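Local coordinates for protein ribonuclease J (Methanolobus psychrophilus R15, PDB 5HAB) that degrades RNA as a beta-CASP exoribonuclease of the metallo-beta-lactamase superfamily, probably trimming it from the 5' end with metal ions in its active site, at residues N47-I52 with N96-V101; K328-A333 with T361-E366. The protein carries 1 engineered substitution. One frame throughout, in Å; residues are numbered along the deposited sequence.

Contact 1: N47-I52 with N96-V101; sequences NEDIII and NVRAIV
Ile52 stands out from the sheet, and its CD1 meets the fork of Val97, whose two methyls lean forward from the previous pair on the same face; Val97 CG1 is 3.8 Å from Ile52 CD1. With CG1 anti to the carbonyl carbon (chi1 -66°) and the chain extended, CD1 is carried outward to the level of that fork. Ile50 closes the row on this face, its CG2 4.0 Å from Val97 CG2, and Met41, Ala43 and Val93 pack around the two isoleucines. On the other face, Ile51 straddles two smaller bumps. Its CD1 rests 3.8 Å from Ala99 CB, while its CG2 meets Val101 CG2, with Ile167 lying over the group. Segments 49-52 and 96-101 pair in parallel, but the register slips by one between Ile50 and Ile51, a beta bulge at Arg98. Arg98 N bonds to Ile50 O at 2.7 Å, and Ala99 O takes over as acceptor for Ile52 N. The bulge turns Arg98 CB toward the neighbouring strand, and a bend at chi2 (-64°) brings NE within 2.8 Å of Asp49 OD1. That salt bridge is in the guanidinium plane but above the carboxylate plane, the planes 72° apart. In these central metallo-beta-lactamase strands, backbone bonds thus set the register, while the single N-H...O bond of NE beside the bulge probably fixes how the guanidinium is turned.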
# COMPACT_ATOMS: atom_id res chain seq x y z
N ASN B 47 -2.15 9.01 45.71
CA ASN B 47 -3.01 8.74 46.86
C ASN B 47 -4.44 9.21 46.59
O ASN B 47 -5.24 8.47 46.01
CB ASN B 47 -2.42 9.39 48.11
CG ASN B 47 -1.06 8.80 48.47
OD1 ASN B 47 -0.83 7.60 48.29
ND2 ASN B 47 -0.16 9.64 48.94
N GLU B 48 -4.78 10.43 47.00
CA GLU B 48 -6.14 10.93 46.75
C GLU B 48 -6.14 12.30 46.08
O GLU B 48 -7.18 12.94 45.96
CB GLU B 48 -6.94 11.00 48.06
CG GLU B 48 -7.06 9.67 48.78
CD GLU B 48 -8.14 9.68 49.86
OE1 GLU B 48 -8.75 8.62 50.10
OE2 GLU B 48 -8.36 10.75 50.47
N ASP B 49 -4.97 12.74 45.61
CA ASP B 49 -4.88 13.97 44.83
C ASP B 49 -4.63 13.63 43.36
O ASP B 49 -3.89 12.72 43.06
CB ASP B 49 -3.78 14.87 45.37
CG ASP B 49 -4.13 15.47 46.72
OD1 ASP B 49 -5.30 15.88 46.90
OD2 ASP B 49 -3.25 15.51 47.60
N ILE B 50 -5.28 14.35 42.45
CA ILE B 50 -5.19 14.03 41.03
C ILE B 50 -4.63 15.19 40.20
O ILE B 50 -5.07 16.32 40.34
CB ILE B 50 -6.57 13.61 40.48
CG1 ILE B 50 -7.11 12.41 41.26
CG2 ILE B 50 -6.48 13.28 38.99
CD1 ILE B 50 -8.50 11.99 40.84
N ILE B 51 -3.65 14.89 39.36
CA ILE B 51 -3.14 15.82 38.36
C ILE B 51 -3.63 15.38 36.98
O ILE B 51 -3.24 14.33 36.51
CB ILE B 51 -1.61 15.90 38.39
CG1 ILE B 51 -1.12 16.14 39.82
CG2 ILE B 51 -1.10 16.98 37.44
CD1 ILE B 51 -1.42 17.53 40.34
N ILE B 52 -4.48 16.17 36.34
CA ILE B 52 -4.88 15.90 34.97
C ILE B 52 -3.79 16.42 34.04
O ILE B 52 -3.24 17.50 34.26
CB ILE B 52 -6.25 16.53 34.63
CG1 ILE B 52 -7.37 15.85 35.44
CG2 ILE B 52 -6.57 16.40 33.15
CD1 ILE B 52 -8.75 16.47 35.22
N ASN B 96 -9.27 13.67 44.25
CA ASN B 96 -9.73 15.00 43.86
C ASN B 96 -8.71 15.68 42.97
O ASN B 96 -7.51 15.66 43.26
CB ASN B 96 -10.01 15.86 45.09
CG ASN B 96 -10.99 15.21 46.05
OD1 ASN B 96 -12.19 15.19 45.79
ND2 ASN B 96 -10.48 14.69 47.16
N VAL B 97 -9.19 16.29 41.89
CA VAL B 97 -8.32 16.94 40.93
C VAL B 97 -7.77 18.23 41.51
O VAL B 97 -8.52 19.14 41.87
CB VAL B 97 -9.06 17.19 39.61
CG1 VAL B 97 -8.16 17.95 38.64
CG2 VAL B 97 -9.52 15.87 39.00
N ARG B 98 -6.44 18.32 41.59
CA ARG B 98 -5.78 19.46 42.18
C ARG B 98 -5.15 20.39 41.16
O ARG B 98 -4.90 21.56 41.45
CB ARG B 98 -4.70 18.98 43.17
CG ARG B 98 -5.24 18.16 44.34
CD ARG B 98 -6.17 18.99 45.22
NE ARG B 98 -6.79 18.19 46.28
CZ ARG B 98 -7.81 18.61 47.03
NH1 ARG B 98 -8.33 19.81 46.83
NH2 ARG B 98 -8.31 17.82 47.96
N ALA B 99 -4.90 19.88 39.95
CA ALA B 99 -4.30 20.70 38.90
C ALA B 99 -4.52 20.10 37.52
O ALA B 99 -4.72 18.89 37.38
CB ALA B 99 -2.81 20.90 39.15
N ILE B 100 -4.48 20.95 36.50
CA ILE B 100 -4.57 20.52 35.11
C ILE B 100 -3.33 20.98 34.36
O ILE B 100 -3.13 22.18 34.16
CB ILE B 100 -5.84 21.07 34.46
CG1 ILE B 100 -7.08 20.53 35.19
CG2 ILE B 100 -5.88 20.72 32.98
CD1 ILE B 100 -8.39 21.04 34.62
N VAL B 101 -2.48 20.05 33.95
CA VAL B 101 -1.28 20.41 33.20
C VAL B 101 -1.53 20.30 31.70
O VAL B 101 -2.13 19.33 31.23
CB VAL B 101 -0.07 19.55 33.61
CG1 VAL B 101 1.14 19.90 32.76
CG2 VAL B 101 0.26 19.76 35.08

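Contact 2: K328-A333 with T361-E366; sequences KKIMEA and TPFKVE
Met331 and Phe363 make the main aromatic contact between the end of helix 320-331 and the loop 361-366. The methionine methyl lies over one face of the ring, CE 3.7 Å from the Phe363 ring centroid and 18° off the normal, which makes a CH-pi contact displaced toward the CD2 side. Its sulfur stands farther out above the same face, SD 5.4 Å from the Phe363 centroid, adding a distant Met-aromatic contact. With CG anti to the backbone N (chi1 -173°), Met331 first extends toward the loop; bends at chi2 and chi3 then fold the methyl down onto the ring. CE also presses on the loop backbone, 3.2 Å from Lys364 N and close to Phe363 CA.

Aliphatic packing flanks this CH-pi contact. Ile330 CG2 approaches the ring at its edge, 4.3 Å from Phe363 CE2, while Leu327 of the same helix and Ile356 of helix 352-357 add apolar side chains to its surroundings. About one turn before Met331, Lys328 meets the ring of Pro362, whose CB is 3.6 Å from Lys328 CA.

Polar bonding contributes nothing across the two segments. Lys335 nevertheless ties the loop down through NZ to Lys364 O. Here in the beta-CASP domain, the helix end and the loop leading to strand 370-374 therefore meet through dispersion and CH-pi forces, which depend on close shape rather than paired charges.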
# COMPACT_ATOMS: atom_id res chain seq x y z
N LYS B 328 -5.63 41.40 -3.29
CA LYS B 328 -5.88 42.29 -4.42
C LYS B 328 -4.68 43.21 -4.62
O LYS B 328 -4.31 43.51 -5.76
CB LYS B 328 -7.16 43.12 -4.19
CG LYS B 328 -7.31 44.30 -5.14
CD LYS B 328 -8.74 44.82 -5.17
CE LYS B 328 -9.66 43.86 -5.91
NZ LYS B 328 -11.09 44.21 -5.74
N LYS B 329 -4.05 43.62 -3.53
CA LYS B 329 -2.85 44.44 -3.60
C LYS B 329 -1.71 43.66 -4.23
O LYS B 329 -1.01 44.16 -5.11
CB LYS B 329 -2.45 44.94 -2.20
CG LYS B 329 -0.99 45.32 -2.06
CD LYS B 329 -0.62 45.58 -0.61
CE LYS B 329 0.85 45.96 -0.47
NZ LYS B 329 1.50 45.40 0.74
N ILE B 330 -1.53 42.42 -3.78
CA ILE B 330 -0.47 41.56 -4.27
C ILE B 330 -0.66 41.27 -5.76
O ILE B 330 0.27 41.38 -6.55
CB ILE B 330 -0.40 40.25 -3.47
CG1 ILE B 330 0.04 40.53 -2.03
CG2 ILE B 330 0.51 39.23 -4.15
CD1 ILE B 330 -0.05 39.33 -1.12
N MET B 331 -1.89 40.92 -6.11
CA MET B 331 -2.24 40.57 -7.48
C MET B 331 -1.96 41.72 -8.44
O MET B 331 -1.54 41.49 -9.58
CB MET B 331 -3.72 40.17 -7.56
CG MET B 331 -4.17 39.63 -8.90
SD MET B 331 -3.11 38.31 -9.50
CE MET B 331 -3.17 37.17 -8.13
N GLU B 332 -2.17 42.94 -7.98
CA GLU B 332 -2.00 44.12 -8.82
C GLU B 332 -0.67 44.83 -8.58
O GLU B 332 -0.52 46.01 -8.90
CB GLU B 332 -3.16 45.10 -8.59
CG GLU B 332 -4.54 44.52 -8.86
CD GLU B 332 -5.65 45.46 -8.46
OE1 GLU B 332 -5.37 46.46 -7.75
OE2 GLU B 332 -6.82 45.21 -8.84
N ALA B 333 0.30 44.11 -8.02
CA ALA B 333 1.63 44.68 -7.82
C ALA B 333 2.70 43.71 -8.29
O ALA B 333 3.87 44.08 -8.44
CB ALA B 333 1.84 45.03 -6.36
N THR B 361 -11.67 34.96 -4.52
CA THR B 361 -10.57 35.79 -4.07
C THR B 361 -9.97 36.56 -5.25
O THR B 361 -9.90 36.02 -6.36
CB THR B 361 -9.49 34.90 -3.38
OG1 THR B 361 -9.97 34.48 -2.10
CG2 THR B 361 -8.19 35.64 -3.19
N PRO B 362 -9.56 37.82 -5.02
CA PRO B 362 -8.86 38.62 -6.03
C PRO B 362 -7.62 37.92 -6.59
O PRO B 362 -7.20 38.18 -7.72
CB PRO B 362 -8.46 39.88 -5.26
CG PRO B 362 -9.51 40.01 -4.21
CD PRO B 362 -9.86 38.60 -3.81
N PHE B 363 -7.05 37.03 -5.78
CA PHE B 363 -5.89 36.26 -6.19
C PHE B 363 -6.29 35.14 -7.14
O PHE B 363 -7.13 34.30 -6.82
CB PHE B 363 -5.17 35.68 -4.96
CG PHE B 363 -3.78 35.19 -5.24
CD1 PHE B 363 -3.56 33.98 -5.87
CD2 PHE B 363 -2.68 35.94 -4.85
CE1 PHE B 363 -2.28 33.53 -6.13
CE2 PHE B 363 -1.40 35.49 -5.09
CZ PHE B 363 -1.20 34.28 -5.73
N LYS B 364 -5.71 35.16 -8.33
CA LYS B 364 -5.94 34.10 -9.30
C LYS B 364 -4.63 33.35 -9.56
O LYS B 364 -3.62 33.94 -9.95
CB LYS B 364 -6.48 34.68 -10.61
CG LYS B 364 -7.95 35.08 -10.56
CD LYS B 364 -8.85 33.85 -10.42
CE LYS B 364 -10.32 34.22 -10.56
NZ LYS B 364 -11.19 33.01 -10.64
N VAL B 365 -4.65 32.04 -9.31
CA VAL B 365 -3.49 31.22 -9.59
C VAL B 365 -3.43 30.93 -11.09
O VAL B 365 -4.42 30.56 -11.71
CB VAL B 365 -3.49 29.92 -8.75
CG1 VAL B 365 -3.33 30.26 -7.27
CG2 VAL B 365 -4.77 29.15 -8.96
N GLU B 366 -2.26 31.13 -11.67
CA GLU B 366 -2.05 30.93 -13.09
C GLU B 366 -0.89 29.97 -13.33
O GLU B 366 -0.06 29.77 -12.44
CB GLU B 366 -1.84 32.28 -13.78
CG GLU B 366 -0.60 33.04 -13.34
CD GLU B 366 -0.61 34.48 -13.80
OE1 GLU B 366 -1.62 34.91 -14.40
OE2 GLU B 366 0.39 35.20 -13.55

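Contacts 1 and 2 lie on opposite sides of the chain's centre, their centres about 53 Å apart, and share no element. Contact 1 belongs to the metallo-beta-lactamase part, where adjacent strands inside a mixed sheet are joined; its isoleucines are buried, while the charged end is more exposed. Contact 2, in the beta-CASP domain, sets a helix end against a loop and lies farther from the chain's centre. Both are partly buried: six of eleven touching residues in contact 1, two of six in contact 2. Backbone hydrogen bonds dominate the first, whereas the second has none across its segments and relies on a methionine, a proline and an aromatic ring. Neither touches the bound RNA.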